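DNA polymerase III subunit beta (Pseudomonas aeruginosa, PDB 4TSZ) tethers DNA polymerases and other partner proteins to DNA and so gives replication its processivity. Local coordinates at residues R137-R142 against G166-V171; T143-A148 against L327-V332; G158-V163 against G241-Y246; Q337-L342 against D355-A360; L350-E353 against S359-V362. All coordinates share one frame; numbering follows the deposited sequence.

Contact 1 (R137-R142 against G166-V171); sequences RRLIDR and GTLRSV
L139 of helix 133-141 packs on L168 and S170 of strand 167-173, one piece of the helix-on-sheet packing that builds the central domain of this DNA-tethering ring. L139 buries the most surface here, and its two methyls divide the work. CD1 runs into the branch of L168, lying 3.6 Å from L168 CG, with L168 CD2 about as near. CD2 settles over the strand itself, 4.0 Å from L168 O. The two leucine side chains approach at a slant, and CD1 meets both the branch carbon and a methyl of its partner. S170, by contrast, faces the helix directly. Its OG sits between the backbone N and the carbonyl carbon (chi1 57°), which turns the hydroxyl to the helix backbone, where it donates to L139 O at 2.7 Å. The approach is bent, with a C=O...OG angle of 113°, and OG stands above the carbonyl plane, 49° out of it. The hydroxyl of T143 bonds to the same oxygen, so this buried carbonyl is met by two side-chain hydroxyls. The helix is also braced along its flank turned from the strand: one turn apart, R137 NE donates to D141 OD2 at 3.0 Å, on the syn side of the carboxylate.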
# COMPACT_ATOMS: atom_id res chain seq x y z
N ARG E 137 10.06 -17.52 15.43
CA ARG E 137 9.64 -16.26 14.83
C ARG E 137 10.25 -15.06 15.58
O ARG E 137 10.70 -14.12 14.92
CB ARG E 137 8.10 -16.14 14.77
CG ARG E 137 7.68 -15.16 13.69
CD ARG E 137 6.25 -14.70 13.77
NE ARG E 137 6.05 -13.57 12.85
CZ ARG E 137 5.05 -13.48 11.99
NH1 ARG E 137 4.12 -14.43 11.92
NH2 ARG E 137 4.96 -12.42 11.19
N ARG E 138 10.27 -15.11 16.94
CA ARG E 138 10.88 -14.10 17.82
C ARG E 138 12.36 -13.90 17.46
O ARG E 138 12.78 -12.77 17.29
CB ARG E 138 10.75 -14.53 19.30
CG ARG E 138 11.31 -13.51 20.32
CD ARG E 138 11.40 -14.09 21.73
NE ARG E 138 11.50 -13.05 22.77
CZ ARG E 138 12.63 -12.71 23.42
NH1 ARG E 138 13.77 -13.33 23.15
NH2 ARG E 138 12.61 -11.76 24.34
N LEU E 139 13.13 -15.00 17.30
CA LEU E 139 14.55 -14.94 16.94
C LEU E 139 14.77 -14.20 15.62
O LEU E 139 15.68 -13.36 15.54
CB LEU E 139 15.18 -16.35 16.86
CG LEU E 139 15.34 -17.12 18.17
CD1 LEU E 139 15.88 -18.49 17.91
CD2 LEU E 139 16.27 -16.41 19.14
N ILE E 140 13.90 -14.47 14.61
CA ILE E 140 13.98 -13.84 13.29
C ILE E 140 13.55 -12.37 13.37
O ILE E 140 14.30 -11.50 12.95
CB ILE E 140 13.21 -14.63 12.19
CG1 ILE E 140 13.69 -16.10 12.08
CG2 ILE E 140 13.28 -13.91 10.83
CD1 ILE E 140 12.73 -17.08 11.31
N ASP E 141 12.34 -12.10 13.91
CA ASP E 141 11.77 -10.76 14.01
C ASP E 141 12.57 -9.80 14.90
O ASP E 141 12.57 -8.60 14.63
CB ASP E 141 10.29 -10.80 14.42
CG ASP E 141 9.33 -11.37 13.38
OD1 ASP E 141 9.72 -11.46 12.19
OD2 ASP E 141 8.18 -11.70 13.75
N ARG E 142 13.27 -10.31 15.93
CA ARG E 142 14.08 -9.45 16.79
C ARG E 142 15.40 -9.04 16.13
O ARG E 142 16.07 -8.14 16.63
CB ARG E 142 14.36 -10.09 18.18
CG ARG E 142 13.16 -10.24 19.12
CD ARG E 142 12.67 -8.93 19.68
NE ARG E 142 11.43 -9.09 20.43
CZ ARG E 142 11.36 -9.21 21.75
NH1 ARG E 142 12.46 -9.19 22.49
NH2 ARG E 142 10.18 -9.35 22.35
N GLY E 166 22.75 -25.75 23.97
CA GLY E 166 21.35 -26.13 23.93
C GLY E 166 20.54 -24.93 23.46
O GLY E 166 19.34 -25.03 23.18
N THR E 167 21.23 -23.78 23.37
CA THR E 167 20.70 -22.48 22.97
C THR E 167 20.63 -22.35 21.44
O THR E 167 21.54 -22.77 20.73
CB THR E 167 21.60 -21.37 23.59
OG1 THR E 167 21.60 -21.49 25.01
CG2 THR E 167 21.18 -19.96 23.20
N LEU E 168 19.53 -21.76 20.96
CA LEU E 168 19.35 -21.40 19.56
C LEU E 168 19.51 -19.89 19.51
O LEU E 168 18.89 -19.18 20.30
CB LEU E 168 18.00 -21.86 18.98
CG LEU E 168 17.75 -21.56 17.49
CD1 LEU E 168 18.82 -22.16 16.58
CD2 LEU E 168 16.38 -22.05 17.07
N ARG E 169 20.39 -19.42 18.63
CA ARG E 169 20.71 -18.01 18.49
C ARG E 169 20.65 -17.55 17.05
O ARG E 169 21.09 -18.25 16.15
CB ARG E 169 22.10 -17.75 19.10
CG ARG E 169 22.71 -16.37 18.80
CD ARG E 169 24.09 -16.22 19.37
NE ARG E 169 24.05 -16.15 20.83
CZ ARG E 169 25.13 -16.06 21.60
NH1 ARG E 169 26.34 -16.00 21.06
NH2 ARG E 169 25.00 -15.99 22.92
N SER E 170 20.11 -16.33 16.85
CA SER E 170 20.07 -15.68 15.56
C SER E 170 21.02 -14.49 15.61
O SER E 170 21.09 -13.81 16.63
CB SER E 170 18.66 -15.23 15.21
OG SER E 170 18.12 -14.36 16.20
N VAL E 171 21.80 -14.28 14.53
CA VAL E 171 22.72 -13.14 14.39
C VAL E 171 22.54 -12.56 12.98
O VAL E 171 22.53 -13.30 12.00
CB VAL E 171 24.23 -13.43 14.72
CG1 VAL E 171 25.04 -12.12 14.73
CG2 VAL E 171 24.40 -14.16 16.05

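Contact 2 (T143-A148 against L327-V332); sequences TSFAMA and LDVLGV
F145, in the short 3-10 turn that follows helix 133-141, pushes its phenyl ring against D328 of helix 323-330 and V332, which follows in the chain, joining the central domain to the C-terminal domain within one chain. The ring supplies about half of the buried surface and is touched at several of its atoms. F145 CD1 lies 3.5 Å from D328 CB, and F145 CE2 is equally close to V332 CG2, also 3.5 Å. Between these two grips the backbone carbonyl of D328 stands over one face, its O 4.0 Å above the F145 ring plane and over the centre. The torsion of F145 is what offers the ring to them: CG takes the crowded position between backbone N and carbonyl carbon (chi1 71°), and the ring thereby faces D328 and V332. Buried V329 is the looser neighbour, with F145 CZ to V329 CG2 at 4.2 Å. The polar side of the contact is the carboxylate of the partly exposed D328. It is tilted 53° from the ring plane and directs OD2 into a salt bridge with R177, whose side chain also touches F145. The aromatic ring therefore meets the methylene of the aspartate, while its charge is spent on the arginine. Two links thus join the domains here, an apolar one through F145 and, next to it, an ionic one from D328 to R177.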
# COMPACT_ATOMS: atom_id res chain seq x y z
N THR E 143 15.79 -9.70 15.03
CA THR E 143 17.09 -9.44 14.40
C THR E 143 17.11 -9.12 12.92
O THR E 143 18.12 -8.57 12.47
CB THR E 143 18.05 -10.62 14.66
OG1 THR E 143 17.56 -11.77 13.97
CG2 THR E 143 18.24 -10.93 16.16
N SER E 144 16.06 -9.49 12.15
CA SER E 144 16.02 -9.39 10.68
C SER E 144 16.34 -8.05 10.05
O SER E 144 16.94 -8.04 8.97
CB SER E 144 14.75 -10.00 10.09
OG SER E 144 13.60 -9.21 10.37
N PHE E 145 16.02 -6.93 10.73
CA PHE E 145 16.30 -5.57 10.23
C PHE E 145 17.81 -5.32 10.05
O PHE E 145 18.17 -4.45 9.26
CB PHE E 145 15.71 -4.54 11.20
CG PHE E 145 16.45 -4.44 12.53
CD1 PHE E 145 17.57 -3.62 12.67
CD2 PHE E 145 16.05 -5.21 13.62
CE1 PHE E 145 18.27 -3.57 13.86
CE2 PHE E 145 16.76 -5.14 14.83
CZ PHE E 145 17.84 -4.30 14.95
N ALA E 146 18.69 -6.03 10.81
CA ALA E 146 20.14 -5.82 10.77
C ALA E 146 20.87 -6.53 9.65
O ALA E 146 22.04 -6.23 9.41
CB ALA E 146 20.79 -6.14 12.11
N MET E 147 20.19 -7.45 8.93
CA MET E 147 20.81 -8.19 7.82
C MET E 147 21.18 -7.21 6.73
O MET E 147 20.48 -6.21 6.51
CB MET E 147 19.84 -9.22 7.17
CG MET E 147 19.35 -10.31 8.08
SD MET E 147 18.34 -11.56 7.22
CE MET E 147 16.85 -10.61 6.83
N ALA E 148 22.27 -7.50 6.03
CA ALA E 148 22.64 -6.67 4.90
C ALA E 148 21.71 -7.05 3.73
O ALA E 148 21.07 -8.12 3.73
CB ALA E 148 24.10 -6.90 4.52
N LEU E 327 16.56 3.93 15.57
CA LEU E 327 15.11 3.71 15.45
C LEU E 327 14.79 2.24 15.17
O LEU E 327 13.86 1.68 15.75
CB LEU E 327 14.47 4.66 14.42
CG LEU E 327 14.34 6.11 14.88
CD1 LEU E 327 14.20 7.05 13.69
CD2 LEU E 327 13.17 6.29 15.87
N ASP E 328 15.63 1.59 14.34
CA ASP E 328 15.49 0.16 14.04
C ASP E 328 15.58 -0.68 15.31
O ASP E 328 14.76 -1.58 15.50
CB ASP E 328 16.57 -0.30 13.06
CG ASP E 328 16.39 0.15 11.64
OD1 ASP E 328 15.28 0.61 11.29
OD2 ASP E 328 17.37 0.08 10.87
N VAL E 329 16.56 -0.37 16.19
CA VAL E 329 16.77 -1.06 17.45
C VAL E 329 15.57 -0.84 18.39
O VAL E 329 15.04 -1.81 18.94
CB VAL E 329 18.11 -0.66 18.13
CG1 VAL E 329 18.19 -1.23 19.55
CG2 VAL E 329 19.30 -1.12 17.30
N LEU E 330 15.15 0.42 18.56
CA LEU E 330 14.04 0.77 19.45
C LEU E 330 12.73 0.09 19.04
O LEU E 330 11.97 -0.31 19.92
CB LEU E 330 13.89 2.29 19.61
CG LEU E 330 15.04 3.02 20.32
CD1 LEU E 330 14.87 4.49 20.22
CD2 LEU E 330 15.18 2.58 21.78
N GLY E 331 12.54 -0.10 17.73
CA GLY E 331 11.38 -0.75 17.14
C GLY E 331 11.23 -2.22 17.50
O GLY E 331 10.14 -2.77 17.35
N VAL E 332 12.32 -2.87 17.96
CA VAL E 332 12.30 -4.28 18.37
C VAL E 332 12.43 -4.50 19.90
O VAL E 332 12.29 -5.63 20.36
CB VAL E 332 13.24 -5.20 17.53
CG1 VAL E 332 12.85 -5.19 16.05
CG2 VAL E 332 14.71 -4.82 17.71

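Contact 3 (G158-V163 against G241-Y246); sequences GMLLEV and GKFPDY
L160 and Y246 meet through contrasting first torsions: L160 CG is anti to the backbone N (chi1 173°), whereas Y246 CG lies between backbone N and carbonyl carbon (chi1 69°), and E162, fully extended, reaches out from the same side of the strand as L160. The leucine fills the angle between two aromatic rings. Its CB sits squarely over the F243 face, 3.7 Å from the ring centroid and 3° off the normal, a CH-pi contact; P244 CD covers the opposite face nearer the rim. L160 CD2 touches both rings, 3.7 Å from F243 CD2 and 3.7 Å from Y246 CE2. Farther along the strand, Y246 OH donates to E162 OE1 at 2.9 Å; OE1 is met on its syn side, somewhat out of the carboxylate plane, and lies at the edge of the Y246 ring. Q194 NE2 bonds to the same OE1, and R169 NH1 to the phenol oxygen. The contact packs segment 241-246, part of the loop leading toward the C-terminal domain, on the central-domain sheet. P244 and Y246 pack on a modified side chain of the bound peptide, placing this contact at the peptide-binding pocket characteristic of bacterial beta rings.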
# COMPACT_ATOMS: atom_id res chain seq x y z
N GLY E 158 21.91 -12.27 4.84
CA GLY E 158 21.14 -13.32 5.48
C GLY E 158 21.33 -13.34 6.97
O GLY E 158 21.91 -12.41 7.56
N MET E 159 20.82 -14.41 7.60
CA MET E 159 20.84 -14.56 9.04
C MET E 159 21.55 -15.80 9.50
O MET E 159 21.28 -16.90 8.99
CB MET E 159 19.38 -14.57 9.56
CG MET E 159 19.25 -14.57 11.09
SD MET E 159 17.53 -14.52 11.58
CE MET E 159 17.08 -12.89 11.01
N LEU E 160 22.42 -15.63 10.49
CA LEU E 160 23.09 -16.75 11.13
C LEU E 160 22.10 -17.37 12.12
O LEU E 160 21.44 -16.64 12.87
CB LEU E 160 24.37 -16.31 11.88
CG LEU E 160 25.06 -17.40 12.75
CD1 LEU E 160 25.77 -18.43 11.88
CD2 LEU E 160 26.03 -16.80 13.74
N LEU E 161 21.95 -18.69 12.06
CA LEU E 161 21.18 -19.49 13.01
C LEU E 161 22.21 -20.43 13.60
O LEU E 161 22.89 -21.15 12.87
CB LEU E 161 19.99 -20.24 12.39
CG LEU E 161 18.82 -19.42 11.87
CD1 LEU E 161 17.73 -20.30 11.32
CD2 LEU E 161 18.24 -18.50 12.96
N GLU E 162 22.42 -20.33 14.92
CA GLU E 162 23.45 -21.07 15.61
C GLU E 162 22.92 -21.88 16.79
O GLU E 162 22.16 -21.35 17.61
CB GLU E 162 24.55 -20.09 16.07
CG GLU E 162 25.71 -20.68 16.83
CD GLU E 162 26.53 -19.61 17.53
OE1 GLU E 162 27.42 -19.01 16.88
OE2 GLU E 162 26.23 -19.33 18.71
N VAL E 163 23.30 -23.16 16.87
CA VAL E 163 22.96 -24.03 17.99
C VAL E 163 24.25 -24.25 18.78
O VAL E 163 25.26 -24.65 18.20
CB VAL E 163 22.17 -25.33 17.68
CG1 VAL E 163 20.98 -25.06 16.77
CG2 VAL E 163 23.05 -26.42 17.10
N GLY E 241 29.09 -19.88 2.80
CA GLY E 241 30.18 -19.07 3.33
C GLY E 241 30.30 -19.19 4.83
O GLY E 241 29.48 -19.86 5.48
N LYS E 242 31.33 -18.54 5.39
CA LYS E 242 31.56 -18.53 6.83
C LYS E 242 31.14 -17.17 7.38
O LYS E 242 31.58 -16.13 6.89
CB LYS E 242 33.03 -18.83 7.17
N PHE E 243 30.26 -17.20 8.40
CA PHE E 243 29.78 -15.98 9.05
C PHE E 243 30.94 -15.37 9.85
O PHE E 243 31.74 -16.14 10.40
CB PHE E 243 28.58 -16.29 9.97
CG PHE E 243 27.73 -15.08 10.26
CD1 PHE E 243 26.83 -14.59 9.30
CD2 PHE E 243 27.81 -14.42 11.48
CE1 PHE E 243 26.05 -13.46 9.57
CE2 PHE E 243 27.03 -13.29 11.74
CZ PHE E 243 26.15 -12.83 10.79
N PRO E 244 31.09 -14.01 9.90
CA PRO E 244 32.20 -13.42 10.68
C PRO E 244 32.17 -13.78 12.17
O PRO E 244 31.13 -14.18 12.70
CB PRO E 244 32.02 -11.92 10.49
CG PRO E 244 31.11 -11.75 9.34
CD PRO E 244 30.25 -12.96 9.29
N ASP E 245 33.32 -13.64 12.84
CA ASP E 245 33.46 -13.91 14.27
C ASP E 245 32.84 -12.74 15.04
O ASP E 245 33.55 -11.84 15.52
CB ASP E 245 34.95 -14.16 14.64
CG ASP E 245 35.21 -14.52 16.10
OD1 ASP E 245 34.26 -14.97 16.79
OD2 ASP E 245 36.38 -14.37 16.54
N TYR E 246 31.50 -12.74 15.12
CA TYR E 246 30.68 -11.71 15.74
C TYR E 246 31.01 -11.48 17.22
O TYR E 246 30.93 -10.35 17.69
CB TYR E 246 29.18 -12.00 15.51
CG TYR E 246 28.66 -13.21 16.27
CD1 TYR E 246 28.16 -13.08 17.57
CD2 TYR E 246 28.68 -14.48 15.70
CE1 TYR E 246 27.73 -14.19 18.29
CE2 TYR E 246 28.23 -15.60 16.41
CZ TYR E 246 27.74 -15.45 17.70
OH TYR E 246 27.29 -16.54 18.40

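Contact 4 (Q337-L342 against D355-A360); sequences QVRFIL and DNDDSA
R339 reaches from strand 337-342 to D357 and N356, in the turn of the neighbouring beta hairpin (strands 349-353 and 359-363), alongside H352 and past the end of the intervening strand 349-353, in the C-terminal half of the antiparallel sheet. The arginine and aspartate side chains cross at about a right angle, and their flat ends are twisted 32° apart. The arginine chain leaves straight and then bends at chi3 (-73°), which presents the guanidinium edge to the turn. Both terminal nitrogens address one carboxylate oxygen, but unequally: R339 NH2 donates to D357 OD1 at 2.8 Å, almost straight at 167° and in the guanidinium plane, while R339 NH1 to D357 OD1, 3.3 Å, is a weak bond. The salt bridge is thus lopsided and not a two-by-two pairing. R339 NH2 also bonds to E353 O at the end of strand 349-353 and lies 2.9 Å from N356 O. D357 is exposed, and solvent would be expected to weaken the pull between the charges. The N356 side chain has bonds of its own nearby. Its ND2 bonds to E353 OE1 and also to D355 OD1 at 3.0 Å, the hydrogen-bond donor standing above the carboxylate plane of D355.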
# COMPACT_ATOMS: atom_id res chain seq x y z
N GLN E 337 11.39 0.22 29.24
CA GLN E 337 12.70 0.82 29.43
C GLN E 337 13.71 0.14 28.51
O GLN E 337 13.55 -1.03 28.13
CB GLN E 337 13.16 0.75 30.89
CG GLN E 337 12.39 1.71 31.80
CD GLN E 337 13.02 1.80 33.17
OE1 GLN E 337 13.25 0.79 33.84
NE2 GLN E 337 13.29 3.01 33.62
N VAL E 338 14.75 0.89 28.16
CA VAL E 338 15.81 0.42 27.28
C VAL E 338 17.17 0.78 27.90
O VAL E 338 17.33 1.86 28.48
CB VAL E 338 15.61 0.90 25.81
CG1 VAL E 338 15.55 2.42 25.68
CG2 VAL E 338 16.65 0.31 24.87
N ARG E 339 18.11 -0.16 27.81
CA ARG E 339 19.47 0.03 28.32
C ARG E 339 20.42 0.28 27.16
O ARG E 339 20.45 -0.48 26.19
CB ARG E 339 19.94 -1.20 29.11
CG ARG E 339 19.33 -1.34 30.49
CD ARG E 339 19.93 -2.55 31.22
NE ARG E 339 19.46 -3.82 30.67
CZ ARG E 339 20.21 -4.91 30.54
NH1 ARG E 339 21.49 -4.89 30.89
NH2 ARG E 339 19.69 -6.03 30.04
N PHE E 340 21.20 1.37 27.26
CA PHE E 340 22.25 1.74 26.32
C PHE E 340 23.55 1.65 27.11
O PHE E 340 23.63 2.19 28.22
CB PHE E 340 22.05 3.16 25.77
CG PHE E 340 21.09 3.26 24.61
CD1 PHE E 340 19.71 3.22 24.82
CD2 PHE E 340 21.55 3.43 23.31
CE1 PHE E 340 18.82 3.31 23.74
CE2 PHE E 340 20.66 3.56 22.24
CZ PHE E 340 19.30 3.49 22.46
N ILE E 341 24.52 0.91 26.60
CA ILE E 341 25.83 0.75 27.24
C ILE E 341 26.85 1.32 26.27
O ILE E 341 27.03 0.81 25.16
CB ILE E 341 26.11 -0.70 27.71
CG1 ILE E 341 25.01 -1.19 28.70
CG2 ILE E 341 27.50 -0.79 28.37
CD1 ILE E 341 24.83 -2.73 28.83
N LEU E 342 27.45 2.45 26.66
CA LEU E 342 28.40 3.18 25.83
C LEU E 342 29.76 3.29 26.52
O LEU E 342 29.89 2.94 27.69
CB LEU E 342 27.84 4.59 25.54
CG LEU E 342 26.46 4.65 24.88
CD1 LEU E 342 25.58 5.67 25.54
CD2 LEU E 342 26.58 4.92 23.38
N ASP E 355 15.05 -5.81 31.33
CA ASP E 355 15.13 -6.92 32.29
C ASP E 355 15.90 -8.18 31.90
O ASP E 355 15.94 -9.12 32.70
CB ASP E 355 13.71 -7.28 32.78
CG ASP E 355 12.75 -7.78 31.70
OD1 ASP E 355 13.12 -7.74 30.49
OD2 ASP E 355 11.62 -8.19 32.05
N ASN E 356 16.50 -8.22 30.70
CA ASN E 356 17.23 -9.41 30.25
C ASN E 356 18.30 -9.08 29.20
O ASN E 356 18.25 -8.02 28.56
CB ASN E 356 16.25 -10.47 29.70
CG ASN E 356 15.62 -10.10 28.39
OD1 ASN E 356 16.10 -10.48 27.33
ND2 ASN E 356 14.56 -9.30 28.41
N ASP E 357 19.25 -10.01 29.01
CA ASP E 357 20.34 -9.89 28.03
C ASP E 357 20.14 -10.82 26.81
O ASP E 357 21.05 -10.92 25.99
CB ASP E 357 21.71 -10.16 28.71
CG ASP E 357 22.12 -9.17 29.80
OD1 ASP E 357 21.56 -8.05 29.83
OD2 ASP E 357 23.02 -9.51 30.60
N ASP E 358 18.95 -11.48 26.68
CA ASP E 358 18.61 -12.40 25.57
C ASP E 358 18.77 -11.76 24.20
O ASP E 358 19.26 -12.41 23.28
CB ASP E 358 17.19 -13.00 25.71
CG ASP E 358 16.92 -13.76 27.00
OD1 ASP E 358 17.90 -14.17 27.69
OD2 ASP E 358 15.73 -13.97 27.32
N SER E 359 18.38 -10.48 24.09
CA SER E 359 18.55 -9.69 22.87
C SER E 359 19.69 -8.70 23.10
O SER E 359 19.81 -8.13 24.18
CB SER E 359 17.27 -8.94 22.52
OG SER E 359 16.23 -9.84 22.17
N ALA E 360 20.55 -8.54 22.08
CA ALA E 360 21.68 -7.61 22.12
C ALA E 360 21.83 -6.93 20.76
O ALA E 360 21.76 -7.58 19.72
CB ALA E 360 22.96 -8.33 22.53

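Contact 5 (L350-E353 against S359-V362); sequences LVHE and SAYV
The beta hairpin of strands 349-353 and 359-363 belongs to the C-terminal half of the long antiparallel sheet, and V351 and Y361 form a hydrogen-bonded pair in it. V351 N donates to Y361 O at 2.7 Å, and Y361 N returns to V351 O at 2.9 Å, both in the carbonyl planes. L350 and V362 make the adjoining non-hydrogen-bonded pair; L350 CD1 meets V362 CG2 at 4.1 Å. V351 and Y361 turn their side chains to the other face, where V329 of helix 323-330 covers them. Toward the turn the ladder opens. Instead of a direct backbone bond, water 1 accepts a hydrogen bond from E353 N at 2.9 Å and donates to S359 O at 2.7 Å. The same carbonyl is gripped by a side chain: with H352 CG beside its own backbone N (chi1 -66°), H352 ND1 donates to S359 O at 2.8 Å, nearly straight at 173°, in the ring plane and on a lone pair. The imidazole then brings CE1 within 3.6 Å of A360 CB. Y361 OH accepts from water 2 and is bonded to R142 O, reaching the central domain. The straight ND1 to S359 O bond implies that ND1 carries a hydrogen; water 1 bridges where a direct E353 N to S359 O bond would lie, and the imidazole adds a second donor to S359 O.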
# COMPACT_ATOMS: atom_id res chain seq x y z
N LEU E 350 25.91 -0.55 22.86
CA LEU E 350 25.33 -1.86 23.13
C LEU E 350 23.95 -1.59 23.68
O LEU E 350 23.79 -0.75 24.58
CB LEU E 350 26.18 -2.68 24.11
CG LEU E 350 25.64 -4.07 24.56
CD1 LEU E 350 25.47 -5.05 23.37
CD2 LEU E 350 26.55 -4.69 25.62
N VAL E 351 22.93 -2.24 23.10
CA VAL E 351 21.54 -2.02 23.49
C VAL E 351 20.87 -3.33 23.91
O VAL E 351 21.04 -4.36 23.25
CB VAL E 351 20.73 -1.24 22.41
CG1 VAL E 351 19.40 -0.75 22.97
CG2 VAL E 351 21.53 -0.06 21.85
N HIS E 352 20.12 -3.28 25.02
CA HIS E 352 19.38 -4.41 25.56
C HIS E 352 18.01 -3.97 26.02
O HIS E 352 17.79 -2.79 26.27
CB HIS E 352 20.09 -4.97 26.81
CG HIS E 352 21.43 -5.59 26.60
ND1 HIS E 352 21.61 -6.69 25.78
CD2 HIS E 352 22.61 -5.30 27.20
CE1 HIS E 352 22.89 -7.00 25.87
NE2 HIS E 352 23.53 -6.20 26.71
N GLU E 353 17.13 -4.96 26.25
CA GLU E 353 15.84 -4.75 26.90
C GLU E 353 16.17 -4.47 28.38
O GLU E 353 17.28 -4.77 28.82
CB GLU E 353 14.94 -5.99 26.77
CG GLU E 353 14.43 -6.22 25.37
CD GLU E 353 13.27 -7.20 25.23
OE1 GLU E 353 13.22 -8.20 25.99
OE2 GLU E 353 12.43 -6.98 24.33
N SER E 359 18.38 -10.48 24.09
CA SER E 359 18.55 -9.69 22.87
C SER E 359 19.69 -8.70 23.10
O SER E 359 19.81 -8.13 24.18
CB SER E 359 17.27 -8.94 22.52
OG SER E 359 16.23 -9.84 22.17
N ALA E 360 20.55 -8.54 22.08
CA ALA E 360 21.68 -7.61 22.12
C ALA E 360 21.83 -6.93 20.76
O ALA E 360 21.76 -7.58 19.72
CB ALA E 360 22.96 -8.33 22.53
N TYR E 361 21.99 -5.60 20.78
CA TYR E 361 22.09 -4.78 19.57
C TYR E 361 23.32 -3.93 19.63
O TYR E 361 23.57 -3.26 20.63
CB TYR E 361 20.83 -3.93 19.38
CG TYR E 361 19.58 -4.78 19.39
CD1 TYR E 361 19.15 -5.43 18.24
CD2 TYR E 361 18.87 -5.00 20.57
CE1 TYR E 361 18.04 -6.28 18.25
CE2 TYR E 361 17.76 -5.84 20.60
CZ TYR E 361 17.34 -6.48 19.44
OH TYR E 361 16.23 -7.29 19.44
N VAL E 362 24.12 -3.97 18.57
CA VAL E 362 25.38 -3.24 18.49
C VAL E 362 25.29 -2.23 17.35
O VAL E 362 24.89 -2.60 16.25
CB VAL E 362 26.57 -4.22 18.31
CG1 VAL E 362 27.90 -3.48 18.31
CG2 VAL E 362 26.55 -5.31 19.39
O HOH W 1 17.67 -7.76 25.83
O HOH W 2 14.46 -7.11 21.59

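How the contacts relate
Contacts 1, 3 and 5 are buried, contact 2 is partly buried and contact 4 lies at the surface. One antiparallel sheet runs through contacts 1, 3, 4 and 5: contacts 1 and 3 use neighbouring strands of its central-domain half, while contacts 4 and 5 share the hairpin 349-363, contact 4 tying it to strand 337-342. Contact 2 spans the two domains against the sheet face that carries V351 and Y361, F145 and V332 both touching Y361. R142 of contact 1 forms a salt bridge with E353 of contact 5. The chemistry follows position: mostly apolar packing with single hydroxyl bonds inside (1 and 3), a lone aromatic wedge between domains (2), backbone ladder and waters (5), and charge pairing outside (4).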